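Local coordinates for protein chitinase A (Pteris ryukyuensis, PDB 5YLG) that is a chitinase of glycosyl hydrolase family 18, probably cleaving chitin, and is represented here by its small LysM domain, a module that in its relatives binds chitin oligosaccharides, at residues 21-24 against 25-28; 38-41 against 42-45. All coordinates share one frame; numbering follows the deposited sequence.

From the N terminus the chain runs through strand 4-6 and helix 13-20, and contact 1 then forms where the link out of that helix turns into helix 24-29. After this helix a loop that holds the zinc ligands Asp-35 and Asn-37 leads to contact 2, where residues 38-41 bend round into strand 44-46. Each contact closes its own short turn; the two come in series, neither enclosing the other, on opposite sides of the domain's centre and about 16 Å apart between their centres. They touch where Phe-27 CZ packs 3.9 Å from Val-45 CB, which joins helix 24-29 to strand 44-46 within this LysM domain.

Contact 1: residues 21-24 against 25-28. With ZN (zinc ion), chain H; ZN (zinc ion), chain E.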
loop_
_atom_site.group_PDB
_atom_site.type_symbol
_atom_site.label_atom_id
_atom_site.label_comp_id
_atom_site.label_asym_id
_atom_site.label_seq_id
_atom_site.Cartn_x
_atom_site.Cartn_y
_atom_site.Cartn_z
ATOM N N GLY A 21 -9.906 0.997 5.219
ATOM C CA GLY A 21 -11.223 1.127 4.667
ATOM C C GLY A 21 -11.226 1.681 3.298
ATOM O O GLY A 21 -12.166 2.386 2.922
ATOM N N ILE A 22 -10.203 1.367 2.527
ATOM C CA ILE A 22 -10.139 1.846 1.141
ATOM C C ILE A 22 -10.162 0.662 0.199
ATOM O O ILE A 22 -9.845 -0.443 0.564
ATOM C CB ILE A 22 -8.911 2.685 0.863
ATOM C CG1 ILE A 22 -7.616 1.935 1.151
ATOM C CG2 ILE A 22 -8.883 4.034 1.639
ATOM C CD1 ILE A 22 -6.354 2.689 0.860
ATOM N N SER A 23 -10.535 0.897 -1.043
ATOM C CA SER A 23 -10.418 -0.155 -2.046
ATOM C C SER A 23 -8.936 -0.359 -2.396
ATOM O O SER A 23 -8.151 0.567 -2.442
ATOM C CB SER A 23 -11.240 0.095 -3.307
ATOM O OG SER A 23 -10.838 1.270 -3.970
ATOM N N LEU A 24 -8.574 -1.596 -2.759
ATOM C CA LEU A 24 -7.249 -1.867 -3.332
ATOM C C LEU A 24 -7.049 -1.166 -4.689
ATOM O O LEU A 24 -5.960 -0.692 -4.975
ATOM C CB LEU A 24 -7.009 -3.368 -3.395
ATOM C CG LEU A 24 -5.726 -3.833 -4.024
ATOM C CD1 LEU A 24 -4.497 -3.223 -3.338
ATOM C CD2 LEU A 24 -5.628 -5.333 -3.905
ATOM N N SER A 25 -8.118 -1.017 -5.467
ATOM C CA SER A 25 -7.987 -0.264 -6.703
ATOM C C SER A 25 -7.710 1.235 -6.459
ATOM O O SER A 25 -6.860 1.793 -7.136
ATOM C CB SER A 25 -9.194 -0.479 -7.580
ATOM O OG SER A 25 -10.410 -0.469 -6.805
ATOM N N ASP A 26 -8.330 1.828 -5.448
ATOM C CA ASP A 26 -8.030 3.199 -5.155
ATOM C C ASP A 26 -6.567 3.301 -4.707
ATOM O O ASP A 26 -5.813 4.189 -5.132
ATOM C CB ASP A 26 -8.984 3.703 -4.167
ATOM C CG ASP A 26 -10.345 4.078 -4.794
ATOM O OD1 ASP A 26 -10.492 3.987 -6.007
ATOM O OD2 ASP A 26 -11.286 4.335 -4.067
ATOM N N PHE A 27 -6.159 2.419 -3.815
ATOM C CA PHE A 27 -4.781 2.400 -3.375
ATOM C C PHE A 27 -3.826 2.290 -4.525
ATOM O O PHE A 27 -2.829 2.996 -4.611
ATOM C CB PHE A 27 -4.569 1.186 -2.443
ATOM C CG PHE A 27 -3.178 1.002 -1.957
ATOM C CD1 PHE A 27 -2.675 1.659 -0.857
ATOM C CD2 PHE A 27 -2.380 0.081 -2.618
ATOM C CE1 PHE A 27 -1.375 1.422 -0.463
ATOM C CE2 PHE A 27 -1.083 -0.121 -2.240
ATOM C CZ PHE A 27 -0.615 0.561 -1.122
ATOM N N GLU A 28 -4.089 1.410 -5.463
ATOM C CA GLU A 28 -3.236 1.308 -6.579
ATOM C C GLU A 28 -3.158 2.594 -7.410
ATOM O O GLU A 28 -2.095 2.986 -7.874
ATOM C CB GLU A 28 -3.679 0.152 -7.455
ATOM C CG GLU A 28 -3.486 -1.233 -6.877
ATOM C CD GLU A 28 -4.144 -2.390 -7.649
ATOM O OE1 GLU A 28 -4.928 -2.161 -8.602
ATOM O OE2 GLU A 28 -3.857 -3.511 -7.232
HETATM ZN ZN ZN H . -5.453 -3.864 -9.082
HETATM ZN ZN ZN E . -13.059 4.576 -4.621
HETATM O O HOH W 1 -11.328 3.779 -1.367
#
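Ser-23 caps helix 24-29: its OG accepts the backbone N-H of Asp-26 at 3.0 Å, with a moderately bent N-H...O angle of 149°. With chi1 at 61°, OG is tucked over its own backbone and faces that first-turn amide. Behind the cap the helical ladder starts at once, Phe-27 N donating to Ser-23 O in a nearly straight bond and Glu-28 N to Leu-24 O. A water links Ser-23 and Asp-26 a second time, accepting from Ser-23 N and donating to Asp-26 OD2 at 2.8 Å. An alanine here has no OG, and the amide of Asp-26 would probably be left without its capping partner, the first turn held less firmly.

The apolar contacts gather round Phe-27. CD1 of Ile-22 reaches its CB at 4.0 Å, while CD1 of Leu-24 comes obliquely to the ring at CD2. Cys-13 and Ser-17 of helix 13-20 also touch this group.

Two carboxylates bind metal. Asp-26 OD2 holds one zinc ion at 1.9 Å, and Glu-28 takes another with both oxygens, unevenly, OE2 being the longer at 2.5 Å. CG of Leu-24 lies 3.7 Å from that OE2, a greasy neighbour beside the chelating group.

Asp-26 OD2 therefore serves zinc and water together, and the metal would be expected to keep the carboxylate ionised. Asp-26 and Glu-28 carry their metals on separate flanks of the helix start, while the buried Phe-27 packs inward.

Contact 2: residues 38-41 against 42-45; sequences NLQI and GQVV
Gln-43, the last residue of a type II beta turn, reaches back alongside Gln-40 and Leu-39. Its CB lies 3.2 Å from Gln-40 O, the carbonyl that also accepts the backbone N-H of Gln-43 and so closes the turn. CG stands anti to the backbone N (chi1 -177°), and the chain stays extended beyond it, which carries the amide across to Leu-39 and Gln-40. There CD comes within 4.1 Å of Leu-39 CD2. OE1 accepts the N-H of Gln-40 at 3.0 Å, the donor tilted only 17° from the carbonyl plane, while NE2 lies 3.9 Å from Leu-39 CD2. Backbone and side chain of Gln-43 thus each hold Gln-40, one at its O and the other at its N.

Gly-42 takes the third position of the turn with positive phi, where a CB would run into Ile-41 O. On the approach, Gln-40 NE2 donates to Asn-38 O from above the carbonyl plane.

Gly-42 and Gln-43 both bond through their backbones to Ile-7, just past strand 4-6, and Leu-39 and Gln-43 rest on Ile-34. The turn delivers the chain from the loop that follows helix 24-29 into strand 44-46, antiparallel to strand 4-6.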
loop_
_atom_site.group_PDB
_atom_site.type_symbol
_atom_site.label_atom_id
_atom_site.label_comp_id
_atom_site.label_asym_id
_atom_site.label_seq_id
_atom_site.Cartn_x
_atom_site.Cartn_y
_atom_site.Cartn_z
ATOM N N ASN A 38 5.753 -7.759 -4.671
ATOM C CA ASN A 38 7.219 -7.627 -4.502
ATOM C C ASN A 38 7.513 -6.381 -3.620
ATOM O O ASN A 38 8.418 -5.661 -3.903
ATOM C CB ASN A 38 7.955 -7.540 -5.872
ATOM C CG ASN A 38 9.436 -7.670 -5.723
ATOM O OD1 ASN A 38 9.883 -8.439 -4.879
ATOM N ND2 ASN A 38 10.175 -6.985 -6.560
ATOM N N LEU A 39 6.696 -6.245 -2.580
ATOM C CA LEU A 39 6.880 -5.112 -1.622
ATOM C C LEU A 39 8.179 -5.353 -0.858
ATOM O O LEU A 39 8.525 -6.456 -0.596
ATOM C CB LEU A 39 5.730 -5.007 -0.673
ATOM C CG LEU A 39 4.330 -4.692 -1.247
ATOM C CD1 LEU A 39 3.352 -4.718 -0.079
ATOM C CD2 LEU A 39 4.412 -3.377 -2.000
ATOM N N GLN A 40 8.842 -4.245 -0.556
ATOM C CA GLN A 40 10.140 -4.285 0.196
ATOM C C GLN A 40 9.871 -3.668 1.563
ATOM O O GLN A 40 9.193 -2.683 1.669
ATOM C CB GLN A 40 11.208 -3.462 -0.511
ATOM C CG GLN A 40 11.414 -3.775 -2.016
ATOM C CD GLN A 40 11.987 -5.153 -2.208
ATOM O OE1 GLN A 40 13.024 -5.496 -1.611
ATOM N NE2 GLN A 40 11.267 -6.010 -2.950
ATOM N N ILE A 41 10.453 -4.232 2.615
ATOM C CA ILE A 41 10.381 -3.591 3.937
ATOM C C ILE A 41 11.083 -2.272 3.799
ATOM O O ILE A 41 12.146 -2.154 3.239
ATOM C CB ILE A 41 11.054 -4.469 5.025
ATOM C CG1 ILE A 41 10.150 -5.688 5.321
ATOM C CG2 ILE A 41 11.288 -3.599 6.274
ATOM C CD1 ILE A 41 10.848 -6.827 6.034
ATOM N N GLY A 42 10.430 -1.196 4.271
ATOM C CA GLY A 42 10.930 0.181 4.100
ATOM C C GLY A 42 10.371 0.921 2.944
ATOM O O GLY A 42 10.552 2.110 2.818
ATOM N N GLN A 43 9.712 0.253 2.018
ATOM C CA GLN A 43 9.118 0.947 0.921
ATOM C C GLN A 43 8.027 1.914 1.406
ATOM O O GLN A 43 7.299 1.571 2.376
ATOM C CB GLN A 43 8.478 -0.133 -0.057
ATOM C CG GLN A 43 7.858 0.397 -1.298
ATOM C CD GLN A 43 7.479 -0.721 -2.240
ATOM O OE1 GLN A 43 7.954 -1.885 -2.120
ATOM N NE2 GLN A 43 6.647 -0.391 -3.220
ATOM N N VAL A 44 7.824 3.040 0.777
ATOM C CA VAL A 44 6.880 4.007 1.189
ATOM C C VAL A 44 5.712 4.035 0.188
ATOM O O VAL A 44 5.925 4.092 -1.031
ATOM C CB VAL A 44 7.490 5.402 1.243
ATOM C CG1 VAL A 44 6.487 6.451 1.526
ATOM C CG2 VAL A 44 8.603 5.348 2.309
ATOM N N VAL A 45 4.496 3.952 0.719
ATOM C CA VAL A 45 3.271 3.993 -0.111
ATOM C C VAL A 45 2.360 5.082 0.311
ATOM O O VAL A 45 2.449 5.594 1.430
ATOM C CB VAL A 45 2.582 2.601 -0.056
ATOM C CG1 VAL A 45 3.493 1.540 -0.532
ATOM C CG2 VAL A 45 2.050 2.298 1.341
#